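Local coordinates for hypothetical protein Atu0741 (Agrobacterium tumefaciens str. C58, PDB 1ZHV), which is of unknown function but contains an ACT domain preceded by an ACT-related region, a combination consistent with a regulatory or small-molecule-binding role, at residues K5-A16 with R57-Q68; S81-I91 with K113-H123. All coordinates share one frame; numbering follows the deposited sequence.

Interaction 1 of 2, residues K5-A16 with R57-Q68; sequences KLKILNGSYGIA and RVDPGWSCFKFQ
Ile8 lies across one face of the Phe65 ring, its CG1 4.1 Å from the ring centroid and displaced toward the rim, in a CH-pi contact between partners of a non-hydrogen-bonded antiparallel pair. With chi1 at -162°, CG1 swings away from the Ile8 backbone N and out above the neighbouring strand, while Leu6 brings CB up to Phe65 CD2. On the opposite face of the sheet a second CH-pi contact forms, on the diagonal: Ile15, which pairs with Asp59, lays CG1 over one face of Trp62, 4.2 Å from the centroid of its five-membered ring. That indole is fixed in rotation by its own strand, because Trp62 NE1 donates at 3.1 Å to Asp59 OD1, a bond that runs in the indole plane but meets the carboxylate from above; Asp59 also forms a salt bridge with Arg107. Strand 57-67 opens the beta-alpha-beta-beta-alpha-beta order of an ACT domain, and strands 5-8 and 13-16 both run antiparallel to it, in two ladders whose register differs by two residues. Strand 5-8 lies between strand 57-67 and strand 124-126, parallel to the latter. A G1 bulge sets Gly61 and Trp62 against Tyr13, whose N donates to Trp62 O at 2.7 Å. Where the ladders part, one water takes the N-H of Cys64 and donates to both Leu9 O and Gly11 O. Cys64 holds SG anti to its backbone N (chi1 -171°), placing the sulfur over the Tyr13 ring face but distant, 5.3 Å from its centroid. Leu9 CD2 touches Cys64 SG at 3.9 Å. Tyr13 OH is hydrogen-bonded to Phe33 N.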
loop_
_atom_site.group_PDB
_atom_site.type_symbol
_atom_site.label_atom_id
_atom_site.label_comp_id
_atom_site.label_asym_id
_atom_site.label_seq_id
_atom_site.Cartn_x
_atom_site.Cartn_y
_atom_site.Cartn_z
ATOM N N LYS A 5 3.006 -9.517 -10.593
ATOM C CA LYS A 5 4.288 -8.848 -10.455
ATOM C C LYS A 5 4.055 -7.673 -9.511
ATOM O O LYS A 5 3.189 -6.833 -9.763
ATOM C CB LYS A 5 4.763 -8.346 -11.820
ATOM C CG LYS A 5 5.023 -9.457 -12.830
ATOM C CD LYS A 5 4.828 -8.970 -14.260
ATOM C CE LYS A 5 3.355 -8.676 -14.532
ATOM N NZ LYS A 5 3.099 -8.190 -15.917
ATOM N N LEU A 6 4.799 -7.631 -8.410
ATOM C CA LEU A 6 4.656 -6.543 -7.448
ATOM C C LEU A 6 5.932 -5.726 -7.364
ATOM O O LEU A 6 7.025 -6.268 -7.195
ATOM C CB LEU A 6 4.298 -7.079 -6.058
ATOM C CG LEU A 6 2.953 -7.799 -5.934
ATOM C CD1 LEU A 6 3.131 -9.271 -6.277
ATOM C CD2 LEU A 6 2.425 -7.647 -4.513
ATOM N N LYS A 7 5.785 -4.411 -7.465
ATOM C CA LYS A 7 6.925 -3.509 -7.422
ATOM C C LYS A 7 6.905 -2.695 -6.138
ATOM O O LYS A 7 5.953 -1.965 -5.866
ATOM C CB LYS A 7 6.875 -2.577 -8.632
ATOM C CG LYS A 7 7.999 -1.571 -8.712
ATOM C CD LYS A 7 7.816 -0.652 -9.907
ATOM C CE LYS A 7 8.971 0.329 -10.022
ATOM N NZ LYS A 7 8.802 1.250 -11.182
ATOM N N ILE A 8 7.964 -2.811 -5.349
ATOM C CA ILE A 8 8.015 -2.071 -4.103
ATOM C C ILE A 8 8.264 -0.593 -4.382
ATOM O O ILE A 8 8.907 -0.234 -5.373
ATOM C CB ILE A 8 9.132 -2.634 -3.180
ATOM C CG1 ILE A 8 8.907 -2.170 -1.741
ATOM C CG2 ILE A 8 10.502 -2.159 -3.661
ATOM C CD1 ILE A 8 9.820 -2.842 -0.736
ATOM N N LEU A 9 7.707 0.263 -3.531
ATOM C CA LEU A 9 7.921 1.700 -3.643
ATOM C C LEU A 9 8.878 2.098 -2.530
ATOM O O LEU A 9 8.915 1.467 -1.469
ATOM C CB LEU A 9 6.610 2.490 -3.480
ATOM C CG LEU A 9 5.602 2.544 -4.629
ATOM C CD1 LEU A 9 5.022 1.159 -4.882
ATOM C CD2 LEU A 9 4.489 3.521 -4.267
ATOM N N ASN A 10 9.652 3.145 -2.788
ATOM C CA ASN A 10 10.594 3.662 -1.812
ATOM C C ASN A 10 9.825 4.475 -0.775
ATOM O O ASN A 10 8.726 4.960 -1.059
ATOM C CB ASN A 10 11.627 4.571 -2.492
ATOM C CG ASN A 10 12.654 5.099 -1.518
ATOM O OD1 ASN A 10 13.328 4.323 -0.846
ATOM N ND2 ASN A 10 12.770 6.417 -1.423
ATOM N N GLY A 11 10.386 4.603 0.426
ATOM C CA GLY A 11 9.747 5.408 1.453
ATOM C C GLY A 11 8.884 4.703 2.480
ATOM O O GLY A 11 8.387 3.594 2.269
ATOM N N SER A 12 8.707 5.375 3.610
ATOM C CA SER A 12 7.902 4.867 4.702
ATOM C C SER A 12 6.556 5.580 4.648
ATOM O O SER A 12 6.497 6.809 4.563
ATOM C CB SER A 12 8.608 5.136 6.033
ATOM O OG SER A 12 7.824 4.687 7.116
ATOM N N TYR A 13 5.481 4.800 4.681
ATOM C CA TYR A 13 4.137 5.354 4.628
ATOM C C TYR A 13 3.368 5.277 5.939
ATOM O O TYR A 13 3.696 4.499 6.836
ATOM C CB TYR A 13 3.322 4.662 3.530
ATOM C CG TYR A 13 3.733 5.076 2.144
ATOM C CD1 TYR A 13 4.844 4.504 1.524
ATOM C CD2 TYR A 13 3.064 6.102 1.483
ATOM C CE1 TYR A 13 5.280 4.956 0.281
ATOM C CE2 TYR A 13 3.493 6.558 0.245
ATOM C CZ TYR A 13 4.602 5.984 -0.348
ATOM O OH TYR A 13 5.043 6.466 -1.554
ATOM N N GLY A 14 2.336 6.107 6.042
ATOM C CA GLY A 14 1.509 6.114 7.231
ATOM C C GLY A 14 0.068 6.336 6.827
ATOM O O GLY A 14 -0.193 6.864 5.745
ATOM N N ILE A 15 -0.861 5.919 7.683
ATOM C CA ILE A 15 -2.289 6.089 7.428
ATOM C C ILE A 15 -2.807 7.102 8.444
ATOM O O ILE A 15 -2.922 6.792 9.633
ATOM C CB ILE A 15 -3.072 4.783 7.645
ATOM C CG1 ILE A 15 -2.326 3.599 7.023
ATOM C CG2 ILE A 15 -4.464 4.924 7.055
ATOM C CD1 ILE A 15 -2.131 3.687 5.550
ATOM N N ALA A 16 -3.109 8.307 7.981
ATOM C CA ALA A 16 -3.602 9.333 8.884
ATOM C C ALA A 16 -5.115 9.381 8.964
ATOM O O ALA A 16 -5.810 9.066 8.000
ATOM C CB ALA A 16 -3.065 10.698 8.474
ATOM N N ARG A 57 -3.716 12.059 14.088
ATOM C CA ARG A 57 -3.726 10.647 14.447
ATOM C C ARG A 57 -3.198 9.870 13.258
ATOM O O ARG A 57 -3.570 10.138 12.113
ATOM C CB ARG A 57 -5.142 10.181 14.802
ATOM C CG ARG A 57 -5.596 10.640 16.181
ATOM C CD ARG A 57 -6.747 9.788 16.700
ATOM N NE ARG A 57 -7.955 9.933 15.894
ATOM C CZ ARG A 57 -8.607 11.080 15.727
ATOM N NH1 ARG A 57 -8.165 12.188 16.310
ATOM N NH2 ARG A 57 -9.703 11.120 14.982
ATOM N N VAL A 58 -2.335 8.901 13.521
ATOM C CA VAL A 58 -1.752 8.143 12.433
ATOM C C VAL A 58 -1.329 6.740 12.822
ATOM O O VAL A 58 -0.950 6.477 13.961
ATOM C CB VAL A 58 -0.518 8.896 11.851
ATOM C CG1 VAL A 58 0.584 8.986 12.892
ATOM C CG2 VAL A 58 -0.020 8.200 10.594
ATOM N N ASP A 59 -1.429 5.839 11.853
ATOM C CA ASP A 59 -1.026 4.448 12.006
ATOM C C ASP A 59 0.209 4.433 11.103
ATOM O O ASP A 59 0.098 4.262 9.890
ATOM C CB ASP A 59 -2.115 3.527 11.452
ATOM C CG ASP A 59 -1.838 2.063 11.724
ATOM O OD1 ASP A 59 -0.653 1.694 11.777
ATOM O OD2 ASP A 59 -2.804 1.282 11.867
ATOM N N PRO A 60 1.406 4.636 11.681
ATOM C CA PRO A 60 2.627 4.654 10.873
ATOM C C PRO A 60 3.358 3.336 10.661
ATOM O O PRO A 60 2.964 2.293 11.181
ATOM C CB PRO A 60 3.499 5.650 11.621
ATOM C CG PRO A 60 3.208 5.278 13.030
ATOM C CD PRO A 60 1.690 5.114 13.049
ATOM N N GLY A 61 4.426 3.418 9.873
ATOM C CA GLY A 61 5.265 2.266 9.603
ATOM C C GLY A 61 4.785 1.306 8.539
ATOM O O GLY A 61 4.738 0.099 8.779
ATOM N N TRP A 62 4.442 1.823 7.363
ATOM C CA TRP A 62 3.970 0.966 6.279
ATOM C C TRP A 62 4.828 1.056 5.024
ATOM O O TRP A 62 5.478 2.070 4.763
ATOM C CB TRP A 62 2.522 1.306 5.911
ATOM C CG TRP A 62 1.542 1.079 7.010
ATOM C CD1 TRP A 62 1.376 1.835 8.135
ATOM C CD2 TRP A 62 0.586 0.020 7.092
ATOM N NE1 TRP A 62 0.374 1.312 8.915
ATOM C CE2 TRP A 62 -0.129 0.196 8.299
ATOM C CE3 TRP A 62 0.263 -1.065 6.265
ATOM C CZ2 TRP A 62 -1.149 -0.672 8.698
ATOM C CZ3 TRP A 62 -0.751 -1.927 6.660
ATOM C CH2 TRP A 62 -1.447 -1.725 7.868
ATOM N N SER A 63 4.814 -0.025 4.249
ATOM C CA SER A 63 5.551 -0.121 2.991
ATOM C C SER A 63 4.509 -0.359 1.904
ATOM O O SER A 63 3.515 -1.055 2.134
ATOM C CB SER A 63 6.542 -1.287 3.029
ATOM O OG SER A 63 7.545 -1.067 4.010
ATOM N N CYS A 64 4.745 0.205 0.724
ATOM C CA CYS A 64 3.803 0.101 -0.383
ATOM C C CYS A 64 4.325 -0.642 -1.607
ATOM O O CYS A 64 5.495 -0.514 -1.978
ATOM C CB CYS A 64 3.365 1.512 -0.785
ATOM S SG CYS A 64 2.015 1.595 -1.970
ATOM N N PHE A 65 3.435 -1.417 -2.225
ATOM C CA PHE A 65 3.737 -2.184 -3.437
ATOM C C PHE A 65 2.711 -1.848 -4.504
ATOM O O PHE A 65 1.532 -1.673 -4.206
ATOM C CB PHE A 65 3.637 -3.696 -3.207
ATOM C CG PHE A 65 4.748 -4.273 -2.396
ATOM C CD1 PHE A 65 4.679 -4.284 -1.011
ATOM C CD2 PHE A 65 5.856 -4.836 -3.024
ATOM C CE1 PHE A 65 5.699 -4.856 -0.253
ATOM C CE2 PHE A 65 6.881 -5.411 -2.277
ATOM C CZ PHE A 65 6.803 -5.422 -0.892
ATOM N N LYS A 66 3.161 -1.781 -5.750
ATOM C CA LYS A 66 2.261 -1.519 -6.859
ATOM C C LYS A 66 2.060 -2.821 -7.626
ATOM O O LYS A 66 3.025 -3.549 -7.868
ATOM C CB LYS A 66 2.868 -0.481 -7.804
ATOM C CG LYS A 66 2.007 -0.192 -9.029
ATOM C CD LYS A 66 2.722 0.759 -9.970
ATOM C CE LYS A 66 3.774 0.031 -10.779
ATOM N NZ LYS A 66 3.141 -0.909 -11.746
ATOM N N PHE A 67 0.812 -3.136 -7.972
ATOM C CA PHE A 67 0.540 -4.327 -8.781
ATOM C C PHE A 67 0.935 -3.847 -10.182
ATOM O O PHE A 67 0.395 -2.851 -10.673
ATOM C CB PHE A 67 -0.950 -4.689 -8.769
ATOM C CG PHE A 67 -1.408 -5.422 -7.531
ATOM C CD1 PHE A 67 -1.114 -4.947 -6.260
ATOM C CD2 PHE A 67 -2.197 -6.563 -7.647
ATOM C CE1 PHE A 67 -1.605 -5.595 -5.126
ATOM C CE2 PHE A 67 -2.690 -7.217 -6.525
ATOM C CZ PHE A 67 -2.395 -6.732 -5.258
ATOM N N GLN A 68 1.859 -4.562 -10.820
ATOM C CA GLN A 68 2.394 -4.181 -12.133
ATOM C C GLN A 68 1.847 -4.687 -13.466
ATOM O O GLN A 68 1.125 -5.689 -13.558
ATOM C CB GLN A 68 3.889 -4.463 -12.155
ATOM C CG GLN A 68 4.736 -3.513 -11.360
ATOM C CD GLN A 68 6.196 -3.881 -11.455
ATOM O OE1 GLN A 68 6.599 -4.954 -11.021
ATOM N NE2 GLN A 68 6.996 -2.999 -12.037
HETATM O O HOH W 1 0.967 -8.495 -12.631
HETATM O O HOH W 2 7.080 1.777 0.499
HETATM O O HOH W 3 9.360 1.050 3.247
#

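Interaction 2 of 2, residues S81-I91 with K113-H123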
loop_
_atom_site.group_PDB
_atom_site.type_symbol
_atom_site.label_atom_id
_atom_site.label_comp_id
_atom_site.label_asym_id
_atom_site.label_seq_id
_atom_site.Cartn_x
_atom_site.Cartn_y
_atom_site.Cartn_z
ATOM N N SER A 81 -5.450 -13.366 -5.134
ATOM C CA SER A 81 -4.239 -14.170 -5.273
ATOM C C SER A 81 -3.075 -13.615 -4.465
ATOM O O SER A 81 -2.202 -14.364 -4.020
ATOM C CB SER A 81 -3.826 -14.273 -6.750
ATOM O OG SER A 81 -3.202 -13.084 -7.208
ATOM N N VAL A 82 -3.071 -12.303 -4.262
ATOM C CA VAL A 82 -2.001 -11.664 -3.517
ATOM C C VAL A 82 -2.268 -11.603 -2.013
ATOM O O VAL A 82 -1.404 -11.950 -1.215
ATOM C CB VAL A 82 -1.732 -10.234 -4.063
ATOM C CG1 VAL A 82 -0.780 -9.484 -3.148
ATOM C CG2 VAL A 82 -1.128 -10.330 -5.453
ATOM N N ILE A 83 -3.468 -11.195 -1.617
ATOM C CA ILE A 83 -3.746 -11.096 -0.189
ATOM C C ILE A 83 -4.020 -12.416 0.525
ATOM O O ILE A 83 -3.833 -12.509 1.737
ATOM C CB ILE A 83 -4.903 -10.111 0.103
ATOM C CG1 ILE A 83 -6.224 -10.654 -0.436
ATOM C CG2 ILE A 83 -4.580 -8.746 -0.506
ATOM C CD1 ILE A 83 -7.439 -9.914 0.101
ATOM N N SER A 84 -4.440 -13.446 -0.206
ATOM C CA SER A 84 -4.723 -14.728 0.442
ATOM C C SER A 84 -3.521 -15.274 1.221
ATOM O O SER A 84 -3.645 -15.624 2.397
ATOM C CB SER A 84 -5.181 -15.763 -0.587
ATOM O OG SER A 84 -5.529 -16.981 0.057
ATOM N N PRO A 85 -2.343 -15.360 0.581
ATOM C CA PRO A 85 -1.185 -15.881 1.322
ATOM C C PRO A 85 -0.740 -15.004 2.487
ATOM O O PRO A 85 -0.109 -15.481 3.430
ATOM C CB PRO A 85 -0.109 -16.025 0.243
ATOM C CG PRO A 85 -0.527 -15.047 -0.816
ATOM C CD PRO A 85 -2.022 -15.174 -0.844
ATOM N N LEU A 86 -1.073 -13.720 2.434
ATOM C CA LEU A 86 -0.695 -12.814 3.509
ATOM C C LEU A 86 -1.678 -12.889 4.678
ATOM O O LEU A 86 -1.288 -13.114 5.826
ATOM C CB LEU A 86 -0.613 -11.375 2.981
ATOM C CG LEU A 86 0.384 -11.146 1.839
ATOM C CD1 LEU A 86 0.377 -9.679 1.423
ATOM C CD2 LEU A 86 1.784 -11.575 2.292
ATOM N N SER A 87 -2.962 -12.720 4.376
ATOM C CA SER A 87 -4.001 -12.746 5.397
ATOM C C SER A 87 -4.111 -14.074 6.135
ATOM O O SER A 87 -4.372 -14.093 7.340
ATOM C CB SER A 87 -5.351 -12.384 4.778
ATOM O OG SER A 87 -5.340 -11.050 4.304
ATOM N N THR A 88 -3.912 -15.177 5.421
ATOM C CA THR A 88 -3.994 -16.500 6.033
ATOM C C THR A 88 -2.771 -16.768 6.901
ATOM O O THR A 88 -2.757 -17.716 7.686
ATOM C CB THR A 88 -4.097 -17.615 4.970
ATOM O OG1 THR A 88 -2.954 -17.570 4.111
ATOM C CG2 THR A 88 -5.362 -17.443 4.138
ATOM N N ASN A 89 -1.752 -15.926 6.778
ATOM C CA ASN A 89 -0.539 -16.113 7.566
ATOM C C ASN A 89 -0.195 -14.974 8.529
ATOM O O ASN A 89 0.975 -14.686 8.781
ATOM C CB ASN A 89 0.635 -16.422 6.631
ATOM C CG ASN A 89 0.525 -17.808 6.009
ATOM O OD1 ASN A 89 0.582 -18.823 6.711
ATOM N ND2 ASN A 89 0.350 -17.859 4.698
ATOM N N GLY A 90 -1.228 -14.330 9.064
ATOM C CA GLY A 90 -1.034 -13.266 10.035
ATOM C C GLY A 90 -0.492 -11.924 9.583
ATOM O O GLY A 90 -0.036 -11.134 10.415
ATOM N N ILE A 91 -0.530 -11.645 8.286
ATOM C CA ILE A 91 -0.030 -10.366 7.799
ATOM C C ILE A 91 -1.191 -9.433 7.469
ATOM O O ILE A 91 -2.024 -9.741 6.622
ATOM C CB ILE A 91 0.850 -10.547 6.538
ATOM C CG1 ILE A 91 1.999 -11.517 6.843
ATOM C CG2 ILE A 91 1.392 -9.193 6.079
ATOM C CD1 ILE A 91 3.006 -11.651 5.731
ATOM N N LYS A 113 8.705 -11.146 5.667
ATOM C CA LYS A 113 7.773 -12.269 5.648
ATOM C C LYS A 113 6.847 -12.162 4.439
ATOM O O LYS A 113 6.531 -13.162 3.800
ATOM C CB LYS A 113 6.956 -12.303 6.943
ATOM C CG LYS A 113 7.802 -12.589 8.173
ATOM C CD LYS A 113 6.997 -12.604 9.471
ATOM C CE LYS A 113 6.519 -11.216 9.873
ATOM N NZ LYS A 113 5.977 -11.216 11.264
ATOM N N THR A 114 6.437 -10.940 4.115
ATOM C CA THR A 114 5.553 -10.724 2.979
ATOM C C THR A 114 6.222 -11.187 1.690
ATOM O O THR A 114 5.610 -11.878 0.870
ATOM C CB THR A 114 5.173 -9.235 2.864
ATOM O OG1 THR A 114 4.336 -8.880 3.970
ATOM C CG2 THR A 114 4.444 -8.957 1.552
ATOM N N ALA A 115 7.485 -10.818 1.514
ATOM C CA ALA A 115 8.210 -11.221 0.316
ATOM C C ALA A 115 8.350 -12.739 0.216
ATOM O O ALA A 115 8.181 -13.306 -0.868
ATOM C CB ALA A 115 9.576 -10.560 0.280
ATOM N N ASP A 116 8.638 -13.407 1.336
ATOM C CA ASP A 116 8.781 -14.864 1.319
ATOM C C ASP A 116 7.457 -15.528 0.955
ATOM O O ASP A 116 7.421 -16.440 0.132
ATOM C CB ASP A 116 9.241 -15.407 2.679
ATOM C CG ASP A 116 10.691 -15.088 2.981
ATOM O OD1 ASP A 116 11.475 -14.887 2.028
ATOM O OD2 ASP A 116 11.048 -15.061 4.177
ATOM N N LEU A 117 6.374 -15.060 1.568
ATOM C CA LEU A 117 5.057 -15.627 1.317
ATOM C C LEU A 117 4.574 -15.407 -0.108
ATOM O O LEU A 117 4.005 -16.311 -0.712
ATOM C CB LEU A 117 4.039 -15.050 2.301
ATOM C CG LEU A 117 4.254 -15.439 3.768
ATOM C CD1 LEU A 117 3.330 -14.615 4.642
ATOM C CD2 LEU A 117 4.000 -16.929 3.967
ATOM N N LEU A 118 4.806 -14.218 -0.652
ATOM C CA LEU A 118 4.363 -13.942 -2.011
ATOM C C LEU A 118 5.164 -14.736 -3.041
ATOM O O LEU A 118 4.608 -15.216 -4.028
ATOM C CB LEU A 118 4.445 -12.444 -2.307
ATOM C CG LEU A 118 3.451 -11.607 -1.495
ATOM C CD1 LEU A 118 3.642 -10.133 -1.805
ATOM C CD2 LEU A 118 2.028 -12.044 -1.821
ATOM N N ALA A 119 6.464 -14.884 -2.817
ATOM C CA ALA A 119 7.283 -15.650 -3.752
ATOM C C ALA A 119 6.844 -17.113 -3.747
ATOM O O ALA A 119 6.690 -17.731 -4.800
ATOM C CB ALA A 119 8.754 -15.541 -3.384
ATOM N N ASN A 120 6.628 -17.670 -2.560
ATOM C CA ASN A 120 6.202 -19.062 -2.464
ATOM C C ASN A 120 4.863 -19.261 -3.175
ATOM O O ASN A 120 4.592 -20.332 -3.724
ATOM C CB ASN A 120 6.098 -19.489 -0.994
ATOM C CG ASN A 120 7.468 -19.679 -0.339
ATOM O OD1 ASN A 120 7.565 -19.955 0.861
ATOM N ND2 ASN A 120 8.528 -19.539 -1.127
ATOM N N ALA A 121 4.040 -18.213 -3.180
ATOM C CA ALA A 121 2.729 -18.257 -3.826
ATOM C C ALA A 121 2.825 -18.104 -5.349
ATOM O O ALA A 121 1.814 -18.144 -6.054
ATOM C CB ALA A 121 1.825 -17.173 -3.235
ATOM N N GLY A 122 4.043 -17.918 -5.847
ATOM C CA GLY A 122 4.254 -17.801 -7.279
ATOM C C GLY A 122 4.334 -16.404 -7.860
ATOM O O GLY A 122 4.473 -16.245 -9.075
ATOM N N HIS A 123 4.239 -15.385 -7.016
ATOM C CA HIS A 123 4.307 -14.018 -7.504
ATOM C C HIS A 123 5.741 -13.557 -7.700
ATOM O O HIS A 123 6.666 -14.099 -7.095
ATOM C CB HIS A 123 3.582 -13.085 -6.542
ATOM C CG HIS A 123 2.144 -13.443 -6.336
ATOM N ND1 HIS A 123 1.222 -13.438 -7.361
ATOM C CD2 HIS A 123 1.474 -13.834 -5.227
ATOM C CE1 HIS A 123 0.046 -13.813 -6.892
ATOM N NE2 HIS A 123 0.172 -14.060 -5.599
#
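Leu86 pushes its branched end between Thr114 and Leu118, with CD2 3.8 Å from Thr114 CG2 and CG 4.1 Å from Leu118 CD2. The side chains of both partners cross it at about a right angle. In Leu118, CG stands anti to the carbonyl carbon (chi1 -67°) and chi2 is near 178°; together these carry CD2 to Val82 CG1 and Pro85 CG. Ala121 CB packs against CB and CG of the Pro85 ring. Helices 81-87 and 113-120 cross here at 123°, their axes 9.0 Å apart, as the paired helices on one side of an ACT-type sheet. A Schellman motif at Gly122 ends the second helix and turns His123 back toward the first. Val82 CG2 covers one face of the imidazole, 4.1 Å from the ring centroid, while NE2 donates to Ser81 O at 2.9 Å, in the ring plane yet well above the carbonyl plane. Beyond the kink, Asn89 ND2 bonds to Pro85 O and its CB rests on Leu117 CD1. Since ND1 accepts from Ile4 N, the buried imidazole has both nitrogens satisfied, consistent with a proton on NE2. One directional bond across the contact is thus added to a largely apolar helix interface.

Overall arrangement
Sheet and helix layer meet directly where these two contacts adjoin, although their centres are 16 Å apart. Leu6, on strand 5-8 of interaction 1, reaches the side chains of interaction 2 with its methyl groups: its CD2 lies 3.9 Å from both Leu118 CD1 and Val82 CG1, and its CD1 is 3.8 Å from His123 CB. Strand 57-67 adds Phe67 CE2, 3.6 Å from Val82 CG2. Strand 57-67 is followed in the chain by helix 78-87, and the two interactions are in series. Together they illustrate how an ACT-type domain builds its core, with two helices laid on one face of a sheet, here with an added N-terminal strand.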